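Local structure of probable hydrolase (Pseudomonas aeruginosa, 7AL6) at residues L58-H63 against W78-D83; G127-T132 against P243-L248; K155-Y160 against T201-T206. The protein is of unknown function but has the alpha/beta hydrolase fold and is probably a hydrolase, possibly a lipolytic one. All blocks are in the same frame, centred on the assembly; numbering follows the deposited sequence.

Overall arrangement
From the N terminus, interaction 1 comes first, folding the loop that leaves strand 53-58 back onto helix 77-91 and closing a short connection. Interaction 2 then makes a long closure, joining the loop after strand 119-125 to helix 245-250, just before the edge strand 255-259. Nested inside it, interaction 3 ties the loop before helix 163-172 to the one that follows strand 196-199. Interactions 1 and 3 touch, since Leu205 packs against Tyr80 and His63, although their centres are about 18 Å apart. Interaction 2 stands apart, its nearest atoms about 8 Å from interaction 1 and about 12 Å from interaction 3.

Interaction 1. Residues L58-H63 against W78-D83; sequences LDFAGH and WDYALD
The Tyr80 ring lies against one face of the Phe60 ring, their centroids 4.4 Å apart and their planes inclined at 40°, an oblique pairing. Phe60 CD1 meets Tyr80 CD1 at 3.5 Å, while Tyr80 CG sits over the Phe60 face but displaced toward its rim. At the edge of the tyrosine ring, in its plane, lie Ala61 O, 4.0 Å from Tyr80 CE1, and water 1. At the far end, Tyr80 OH approaches the rim of the imidazole, 3.4 Å from His63 CE1. Tyr80 has its CG anti to the carbonyl carbon (chi1 -66°), which leans the ring off helix 77-91 across the side chain of Phe60.

The imidazole is held by its own loop. His63 ND1 donates to Ala61 O at 2.9 Å with the partner in the ring plane, although the donor stands well above the carbonyl plane. Residues Phe60 to His63 form a type II beta turn, with Gly62 at positive phi, and this turn presents Ala61 toward the helix. There water 1 bridges the two segments, accepting from Ala61 N at 3.0 Å and donating to Asp83 OD2 at 2.6 Å. Asp83 is gripped further by His14 through OD1 and by Arg69, in a salt bridge, through OD2.

Phe60 also packs on Met103, which lies in the probable nucleophile elbow of this alpha/beta hydrolase fold, and Met103 touches Tyr80 as well. The contact thus combines apolar ring packing with one buried, water-mediated polar link. The positive charge of Arg69 probably favours an ionised Asp83, whose carboxylate in turn would orient the water that receives the Ala61 N-H.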
loop_
_atom_site.group_PDB
_atom_site.type_symbol
_atom_site.label_atom_id
_atom_site.label_comp_id
_atom_site.label_asym_id
_atom_site.label_seq_id
_atom_site.Cartn_x
_atom_site.Cartn_y
_atom_site.Cartn_z
ATOM N N LEU A 58 -7.133 22.815 -0.915
ATOM C CA LEU A 58 -6.731 21.433 -0.753
ATOM C C LEU A 58 -7.932 20.513 -0.640
ATOM O O LEU A 58 -8.895 20.825 0.062
ATOM C CB LEU A 58 -5.896 21.332 0.513
ATOM C CG LEU A 58 -5.190 20.026 0.823
ATOM C CD1 LEU A 58 -4.070 19.778 -0.160
ATOM C CD2 LEU A 58 -4.677 20.106 2.289
ATOM N N ASP A 59 -7.830 19.391 -1.309
ATOM C CA ASP A 59 -8.787 18.293 -1.150
ATOM C C ASP A 59 -8.247 17.529 0.052
ATOM O O ASP A 59 -7.120 17.122 0.025
ATOM C CB ASP A 59 -8.900 17.404 -2.389
ATOM C CG ASP A 59 -9.895 17.894 -3.419
ATOM O OD1 ASP A 59 -10.762 18.627 -3.056
ATOM O OD2 ASP A 59 -9.748 17.554 -4.545
ATOM N N PHE A 60 -9.036 17.301 1.081
ATOM C CA PHE A 60 -8.607 16.449 2.202
ATOM C C PHE A 60 -8.515 15.016 1.677
ATOM O O PHE A 60 -9.243 14.619 0.779
ATOM C CB PHE A 60 -9.607 16.485 3.360
ATOM C CG PHE A 60 -9.424 17.610 4.336
ATOM C CD1 PHE A 60 -8.173 17.931 4.807
ATOM C CD2 PHE A 60 -10.506 18.345 4.782
ATOM C CE1 PHE A 60 -8.002 18.963 5.704
ATOM C CE2 PHE A 60 -10.329 19.377 5.685
ATOM C CZ PHE A 60 -9.078 19.685 6.138
ATOM N N ALA A 61 -7.755 14.194 2.371
ATOM C CA ALA A 61 -7.640 12.751 2.112
ATOM C C ALA A 61 -9.045 12.136 2.112
ATOM O O ALA A 61 -9.864 12.468 2.952
ATOM C CB ALA A 61 -6.781 12.122 3.168
ATOM N N GLY A 62 -9.333 11.297 1.128
ATOM C CA GLY A 62 -10.623 10.613 0.966
ATOM C C GLY A 62 -11.716 11.525 0.439
ATOM O O GLY A 62 -12.836 11.110 0.446
ATOM N N HIS A 63 -11.383 12.725 -0.011
ATOM C CA HIS A 63 -12.338 13.727 -0.532
ATOM C C HIS A 63 -11.891 14.227 -1.907
ATOM O O HIS A 63 -10.741 14.112 -2.213
ATOM C CB HIS A 63 -12.454 14.940 0.393
ATOM C CG HIS A 63 -13.011 14.694 1.751
ATOM N ND1 HIS A 63 -12.333 14.041 2.714
ATOM C CD2 HIS A 63 -14.158 15.090 2.321
ATOM C CE1 HIS A 63 -13.043 14.005 3.800
ATOM N NE2 HIS A 63 -14.151 14.634 3.588
ATOM N N TRP A 78 -6.793 15.267 13.890
ATOM C CA TRP A 78 -5.331 15.513 13.939
ATOM C C TRP A 78 -4.619 14.864 12.742
ATOM O O TRP A 78 -3.510 15.241 12.494
ATOM C CB TRP A 78 -4.723 15.129 15.288
ATOM C CG TRP A 78 -5.172 13.816 15.812
ATOM C CD1 TRP A 78 -4.613 12.611 15.571
ATOM C CD2 TRP A 78 -6.300 13.579 16.653
ATOM N NE1 TRP A 78 -5.310 11.641 16.213
ATOM C CE2 TRP A 78 -6.358 12.202 16.874
ATOM C CE3 TRP A 78 -7.276 14.387 17.220
ATOM C CZ2 TRP A 78 -7.336 11.621 17.662
ATOM C CZ3 TRP A 78 -8.259 13.813 17.977
ATOM C CH2 TRP A 78 -8.285 12.448 18.199
ATOM N N ASP A 79 -5.201 13.845 12.125
ATOM C CA ASP A 79 -4.671 13.214 10.893
ATOM C C ASP A 79 -4.727 14.264 9.776
ATOM O O ASP A 79 -3.735 14.445 9.112
ATOM C CB ASP A 79 -5.419 11.929 10.534
ATOM C CG ASP A 79 -5.333 10.819 11.562
ATOM O OD1 ASP A 79 -4.287 10.648 12.117
ATOM O OD2 ASP A 79 -6.306 10.159 11.762
ATOM N N TYR A 80 -5.839 14.985 9.643
ATOM C CA TYR A 80 -5.937 16.072 8.669
ATOM C C TYR A 80 -4.948 17.186 8.990
ATOM O O TYR A 80 -4.364 17.792 8.081
ATOM C CB TYR A 80 -7.347 16.654 8.630
ATOM C CG TYR A 80 -8.468 15.766 8.120
ATOM C CD1 TYR A 80 -8.409 15.156 6.855
ATOM C CD2 TYR A 80 -9.609 15.550 8.907
ATOM C CE1 TYR A 80 -9.461 14.346 6.412
ATOM C CE2 TYR A 80 -10.644 14.739 8.475
ATOM C CZ TYR A 80 -10.565 14.149 7.212
ATOM O OH TYR A 80 -11.601 13.353 6.799
ATOM N N ALA A 81 -4.753 17.479 10.284
ATOM C CA ALA A 81 -3.834 18.551 10.671
ATOM C C ALA A 81 -2.422 18.230 10.235
ATOM O O ALA A 81 -1.706 19.095 9.723
ATOM C CB ALA A 81 -3.878 18.750 12.191
ATOM N N LEU A 82 -1.981 16.989 10.476
ATOM C CA LEU A 82 -0.656 16.593 10.013
ATOM C C LEU A 82 -0.541 16.758 8.495
ATOM O O LEU A 82 0.458 17.299 7.997
ATOM C CB LEU A 82 -0.374 15.148 10.456
ATOM C CG LEU A 82 0.992 14.589 9.996
ATOM C CD1 LEU A 82 2.170 15.443 10.510
ATOM C CD2 LEU A 82 1.186 13.154 10.376
ATOM N N ASP A 83 -1.559 16.298 7.736
ATOM C CA ASP A 83 -1.531 16.441 6.265
ATOM C C ASP A 83 -1.307 17.891 5.837
ATOM O O ASP A 83 -0.501 18.178 4.948
ATOM C CB ASP A 83 -2.830 15.938 5.627
ATOM C CG ASP A 83 -3.043 14.448 5.821
ATOM O OD1 ASP A 83 -2.101 13.721 6.203
ATOM O OD2 ASP A 83 -4.148 14.005 5.530
HETATM O O HOH W 1 -5.745 15.498 4.098
#

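Interaction 2. Residues G127-T132 against P243-L248; sequences GLIPYT and PRMRAL
Leu128 reaches Met245 and Leu248 with a single methyl, CD2, which lies 3.8 Å from Met245 CE and 4.1 Å from Leu248 CD2. Beside it, Ile129 extends its CD1 to the same two residues, 4.3 Å from Met245 SD and equally far from Leu248 CD2. The four side chains meet through carbon and sulfur alone, and no hydrogen bond joins the segments. Met245 gets there by folding: its chain bends at chi2 (-64°) and again at chi3, curling the thioether round so that CE faces Leu128. Leu248, one turn further along helix 245-250, turns CD2 toward both Leu128 and Ile129.

In the alpha/beta hydrolase fold, 127-132 belongs to the loop that leaves strand 119-125, close after what may be the acid of a Ser-His-Asp triad; the contact joins this loop to the helix that precedes strand 255-259.

Further out, Leu128 also packs on Val109 of helix 103-114 and on Leu252 and Phe254, whereas helix 215-223 supplies Val222 against Ile129 and Leu219 against Leu248. Met245 is backed by Leu239 of helix 238-241, and Leu248 O accepts from Thr251 OG1.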
loop_
_atom_site.group_PDB
_atom_site.type_symbol
_atom_site.label_atom_id
_atom_site.label_comp_id
_atom_site.label_asym_id
_atom_site.label_seq_id
_atom_site.Cartn_x
_atom_site.Cartn_y
_atom_site.Cartn_z
ATOM N N GLY A 127 -17.484 27.476 11.617
ATOM C CA GLY A 127 -16.927 26.327 12.339
ATOM C C GLY A 127 -15.940 26.779 13.379
ATOM O O GLY A 127 -15.305 27.759 13.154
ATOM N N LEU A 128 -15.807 26.043 14.462
ATOM C CA LEU A 128 -14.872 26.358 15.521
ATOM C C LEU A 128 -14.356 25.119 16.237
ATOM O O LEU A 128 -13.138 24.828 16.226
ATOM C CB LEU A 128 -15.545 27.301 16.522
ATOM C CG LEU A 128 -14.587 27.817 17.590
ATOM C CD1 LEU A 128 -13.526 28.674 16.879
ATOM C CD2 LEU A 128 -15.265 28.626 18.648
ATOM N N ILE A 129 -15.256 24.377 16.873
ATOM C CA ILE A 129 -14.835 23.225 17.666
ATOM C C ILE A 129 -15.609 22.006 17.193
ATOM O O ILE A 129 -16.688 22.131 16.602
ATOM C CB ILE A 129 -15.068 23.444 19.177
ATOM C CG1 ILE A 129 -16.464 23.995 19.415
ATOM C CG2 ILE A 129 -14.008 24.398 19.760
ATOM C CD1 ILE A 129 -16.881 23.959 20.883
ATOM N N PRO A 130 -15.108 20.811 17.487
ATOM C CA PRO A 130 -15.856 19.602 17.128
ATOM C C PRO A 130 -16.883 19.249 18.190
ATOM O O PRO A 130 -16.931 19.894 19.248
ATOM C CB PRO A 130 -14.757 18.541 17.053
ATOM C CG PRO A 130 -13.801 18.972 18.188
ATOM C CD PRO A 130 -13.808 20.488 18.116
ATOM N N TYR A 131 -17.684 18.212 17.920
ATOM C CA TYR A 131 -18.437 17.535 18.974
ATOM C C TYR A 131 -17.485 16.838 19.932
ATOM O O TYR A 131 -16.481 16.250 19.518
ATOM C CB TYR A 131 -19.412 16.524 18.374
ATOM C CG TYR A 131 -20.607 17.161 17.708
ATOM C CD1 TYR A 131 -21.250 18.251 18.290
ATOM C CD2 TYR A 131 -21.083 16.691 16.498
ATOM C CE1 TYR A 131 -22.341 18.858 17.682
ATOM C CE2 TYR A 131 -22.184 17.282 15.885
ATOM C CZ TYR A 131 -22.804 18.369 16.483
ATOM O OH TYR A 131 -23.893 18.976 15.890
ATOM N N THR A 132 -17.792 16.937 21.225
ATOM C CA THR A 132 -16.947 16.450 22.303
ATOM C C THR A 132 -17.627 15.303 23.042
ATOM O O THR A 132 -18.823 15.049 22.887
ATOM C CB THR A 132 -16.615 17.608 23.251
ATOM O OG1 THR A 132 -17.826 18.283 23.632
ATOM C CG2 THR A 132 -15.719 18.617 22.525
ATOM N N PRO A 243 -27.147 27.585 19.996
ATOM C CA PRO A 243 -27.090 28.919 20.583
ATOM C C PRO A 243 -26.220 28.995 21.840
ATOM O O PRO A 243 -26.068 30.049 22.359
ATOM C CB PRO A 243 -28.544 29.250 20.923
ATOM C CG PRO A 243 -29.176 27.901 21.104
ATOM C CD PRO A 243 -28.479 27.013 20.100
ATOM N N ARG A 244 -25.733 27.862 22.342
ATOM C CA ARG A 244 -24.776 27.796 23.480
ATOM C C ARG A 244 -23.421 28.396 23.054
ATOM O O ARG A 244 -22.706 28.922 23.899
ATOM C CB ARG A 244 -24.662 26.359 23.984
ATOM C CG ARG A 244 -25.464 26.112 25.252
ATOM C CD ARG A 244 -25.192 24.771 25.914
ATOM N NE ARG A 244 -23.790 24.529 26.221
ATOM C CZ ARG A 244 -23.226 23.326 26.227
ATOM N NH1 ARG A 244 -21.943 23.191 26.508
ATOM N NH2 ARG A 244 -23.953 22.258 25.969
ATOM N N MET A 245 -23.087 28.305 21.772
ATOM C CA MET A 245 -21.853 28.830 21.159
ATOM C C MET A 245 -21.748 30.338 21.381
ATOM O O MET A 245 -20.643 30.811 21.567
ATOM C CB MET A 245 -21.899 28.589 19.650
ATOM C CG MET A 245 -21.384 27.239 19.228
ATOM S SD MET A 245 -19.654 26.996 19.589
ATOM C CE MET A 245 -19.039 28.625 19.205
ATOM N N ARG A 246 -22.864 31.062 21.348
ATOM C CA ARG A 246 -22.866 32.542 21.384
ATOM C C ARG A 246 -22.134 33.033 22.628
ATOM O O ARG A 246 -21.362 33.952 22.509
ATOM C CB ARG A 246 -24.320 32.998 21.322
ATOM C CG ARG A 246 -24.538 34.489 21.490
ATOM C CD ARG A 246 -25.927 34.850 21.021
ATOM N NE ARG A 246 -25.814 35.903 20.039
ATOM C CZ ARG A 246 -26.029 35.764 18.741
ATOM N NH1 ARG A 246 -25.873 36.808 17.953
ATOM N NH2 ARG A 246 -26.412 34.608 18.234
ATOM N N ALA A 247 -22.328 32.397 23.768
ATOM C CA ALA A 247 -21.645 32.795 24.996
ATOM C C ALA A 247 -20.164 32.436 24.958
ATOM O O ALA A 247 -19.324 33.173 25.482
ATOM C CB ALA A 247 -22.304 32.133 26.204
ATOM N N LEU A 248 -19.811 31.303 24.358
ATOM C CA LEU A 248 -18.389 31.018 24.202
ATOM C C LEU A 248 -17.718 32.089 23.350
ATOM O O LEU A 248 -16.670 32.637 23.729
ATOM C CB LEU A 248 -18.180 29.642 23.584
ATOM C CG LEU A 248 -16.730 29.353 23.224
ATOM C CD1 LEU A 248 -15.815 29.364 24.451
ATOM C CD2 LEU A 248 -16.696 28.000 22.433
#

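Interaction 3. Residues K155-Y160 against T201-T206; sequences KRKPVY and TDARLT
Lys157 runs from its loop toward Thr201 and Ala203, meeting the other segment with the far half of its chain. From CB the chain passes through CG and turns at chi2 (-148°), bringing CD to 3.5 Å from Thr201 CG2, a tight approach for two carbons as the side chains pass at a slant. CE comes next, lying 3.4 Å from Thr201 O. At the tip NZ makes a weak hydrogen bond of 3.3 Å to that same Thr201 O and gives a firmer one to water 2, at 2.6 Å. The water also accepts from Ala203 N, so it links the ammonium to the first residue of the 3-10 turn.

Residues 155-160 follow helix 138-150 and 201-206 follow strand 196-199, both in the chain between strands 119-125 and 229-234, where alpha/beta hydrolases commonly carry their cap. The 3-10 turn, 203-206, opens with an Asx turn. Asp202 OD1 takes the N-H of Arg204 as well as its NE, both from the same face of the carboxylate, and OD2 uses its syn lone pair for Arg204 NH2; the side-on, two-nitrogen salt bridge limits rotation of the guanidinium. Tyr75 OH binds Asp202 OD2 too, while Arg204 NH2 also bonds Arg69 O and NH1 bonds Ala70 O, fastening this turn to the loop before helix 77-91.

On the other flank Lys155 sets its CB 4.0 Å from Ala203 CB, and its chain then runs antiparallel to the Thr206 side chain, passing alongside it with CE 3.6 Å from Thr206 OG1. The hydroxyl itself donates to Ala203 O at 2.8 Å, nearly in line with the carbonyl bond, and Thr206 N shares this acceptor.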
loop_
_atom_site.group_PDB
_atom_site.type_symbol
_atom_site.label_atom_id
_atom_site.label_comp_id
_atom_site.label_asym_id
_atom_site.label_seq_id
_atom_site.Cartn_x
_atom_site.Cartn_y
_atom_site.Cartn_z
ATOM N N LYS A 155 -20.102 -1.949 3.938
ATOM C CA LYS A 155 -20.570 -0.646 3.457
ATOM C C LYS A 155 -20.433 -0.537 1.938
ATOM O O LYS A 155 -19.473 -1.039 1.344
ATOM C CB LYS A 155 -19.808 0.512 4.121
ATOM C CG LYS A 155 -19.966 0.625 5.640
ATOM C CD LYS A 155 -21.007 1.667 6.058
ATOM C CE LYS A 155 -20.988 1.890 7.578
ATOM N NZ LYS A 155 -22.339 2.146 8.140
ATOM N N ARG A 156 -21.406 0.129 1.350
ATOM C CA ARG A 156 -21.475 0.390 -0.098
ATOM C C ARG A 156 -22.001 1.805 -0.287
ATOM O O ARG A 156 -22.614 2.345 0.626
ATOM C CB ARG A 156 -22.310 -0.687 -0.781
ATOM C CG ARG A 156 -21.824 -2.096 -0.488
ATOM C CD ARG A 156 -20.631 -2.489 -1.334
ATOM N NE ARG A 156 -20.269 -3.889 -1.169
ATOM C CZ ARG A 156 -19.451 -4.345 -0.232
ATOM N NH1 ARG A 156 -18.910 -3.507 0.631
ATOM N NH2 ARG A 156 -19.176 -5.632 -0.152
ATOM N N LYS A 157 -21.707 2.380 -1.442
ATOM C CA LYS A 157 -22.059 3.766 -1.811
ATOM C C LYS A 157 -23.191 3.740 -2.836
ATOM O O LYS A 157 -23.216 2.827 -3.626
ATOM C CB LYS A 157 -20.794 4.452 -2.327
ATOM C CG LYS A 157 -19.506 3.817 -1.820
ATOM C CD LYS A 157 -18.349 4.737 -1.614
ATOM C CE LYS A 157 -17.025 4.024 -1.735
ATOM N NZ LYS A 157 -16.479 3.679 -0.409
ATOM N N PRO A 158 -24.174 4.658 -2.779
ATOM C CA PRO A 158 -25.222 4.738 -3.776
ATOM C C PRO A 158 -24.729 5.065 -5.183
ATOM O O PRO A 158 -23.759 5.703 -5.308
ATOM C CB PRO A 158 -26.071 5.955 -3.413
ATOM C CG PRO A 158 -25.708 6.297 -2.004
ATOM C CD PRO A 158 -24.456 5.533 -1.651
ATOM N N VAL A 159 -25.439 4.598 -6.195
ATOM C CA VAL A 159 -25.138 4.892 -7.591
ATOM C C VAL A 159 -26.289 5.700 -8.163
ATOM O O VAL A 159 -27.451 5.364 -7.936
ATOM C CB VAL A 159 -24.908 3.605 -8.413
ATOM C CG1 VAL A 159 -24.643 3.957 -9.839
ATOM C CG2 VAL A 159 -23.783 2.808 -7.817
ATOM N N TYR A 160 -25.959 6.776 -8.848
ATOM C CA TYR A 160 -26.922 7.684 -9.498
ATOM C C TYR A 160 -26.766 7.490 -10.997
ATOM O O TYR A 160 -25.715 7.814 -11.509
ATOM C CB TYR A 160 -26.688 9.137 -9.069
ATOM C CG TYR A 160 -26.804 9.292 -7.579
ATOM C CD1 TYR A 160 -28.030 9.481 -6.974
ATOM C CD2 TYR A 160 -25.709 9.106 -6.770
ATOM C CE1 TYR A 160 -28.155 9.532 -5.601
ATOM C CE2 TYR A 160 -25.814 9.163 -5.397
ATOM C CZ TYR A 160 -27.043 9.365 -4.809
ATOM O OH TYR A 160 -27.129 9.426 -3.461
ATOM N N THR A 201 -15.879 8.775 -2.119
ATOM C CA THR A 201 -15.758 8.869 -0.676
ATOM C C THR A 201 -15.113 7.593 -0.136
ATOM O O THR A 201 -14.960 6.591 -0.842
ATOM C CB THR A 201 -17.138 9.105 -0.042
ATOM O OG1 THR A 201 -16.984 9.570 1.301
ATOM C CG2 THR A 201 -17.960 7.820 -0.046
ATOM N N ASP A 202 -14.642 7.685 1.092
ATOM C CA ASP A 202 -14.047 6.560 1.792
ATOM C C ASP A 202 -15.035 6.162 2.874
ATOM O O ASP A 202 -15.489 7.011 3.654
ATOM C CB ASP A 202 -12.691 6.951 2.352
ATOM C CG ASP A 202 -11.855 5.774 2.770
ATOM O OD1 ASP A 202 -12.364 4.833 3.455
ATOM O OD2 ASP A 202 -10.635 5.832 2.459
ATOM N N ALA A 203 -15.432 4.892 2.865
ATOM C CA ALA A 203 -16.374 4.421 3.866
ATOM C C ALA A 203 -15.841 4.612 5.279
ATOM O O ALA A 203 -16.626 4.695 6.220
ATOM C CB ALA A 203 -16.694 2.950 3.622
ATOM N N ARG A 204 -14.524 4.682 5.458
ATOM C CA ARG A 204 -14.003 4.914 6.795
ATOM C C ARG A 204 -14.442 6.269 7.336
ATOM O O ARG A 204 -14.407 6.475 8.552
ATOM C CB ARG A 204 -12.472 4.814 6.796
ATOM C CG ARG A 204 -11.948 3.389 6.565
ATOM C CD ARG A 204 -10.431 3.416 6.503
ATOM N NE ARG A 204 -9.985 3.749 5.158
ATOM C CZ ARG A 204 -8.721 3.754 4.766
ATOM N NH1 ARG A 204 -7.749 3.461 5.625
ATOM N NH2 ARG A 204 -8.432 4.069 3.511
ATOM N N LEU A 205 -14.807 7.203 6.453
ATOM C CA LEU A 205 -15.225 8.520 6.890
ATOM C C LEU A 205 -16.490 8.455 7.739
ATOM O O LEU A 205 -16.816 9.448 8.394
ATOM C CB LEU A 205 -15.482 9.431 5.683
ATOM C CG LEU A 205 -14.187 9.866 4.987
ATOM C CD1 LEU A 205 -14.412 10.519 3.674
ATOM C CD2 LEU A 205 -13.387 10.809 5.894
ATOM N N THR A 206 -17.230 7.332 7.703
ATOM C CA THR A 206 -18.440 7.165 8.513
ATOM C C THR A 206 -18.152 6.625 9.907
ATOM O O THR A 206 -19.072 6.544 10.719
ATOM C CB THR A 206 -19.464 6.204 7.842
ATOM O OG1 THR A 206 -18.962 4.846 7.813
ATOM C CG2 THR A 206 -19.755 6.625 6.463
HETATM O O HOH W 2 -14.325 2.857 0.853
#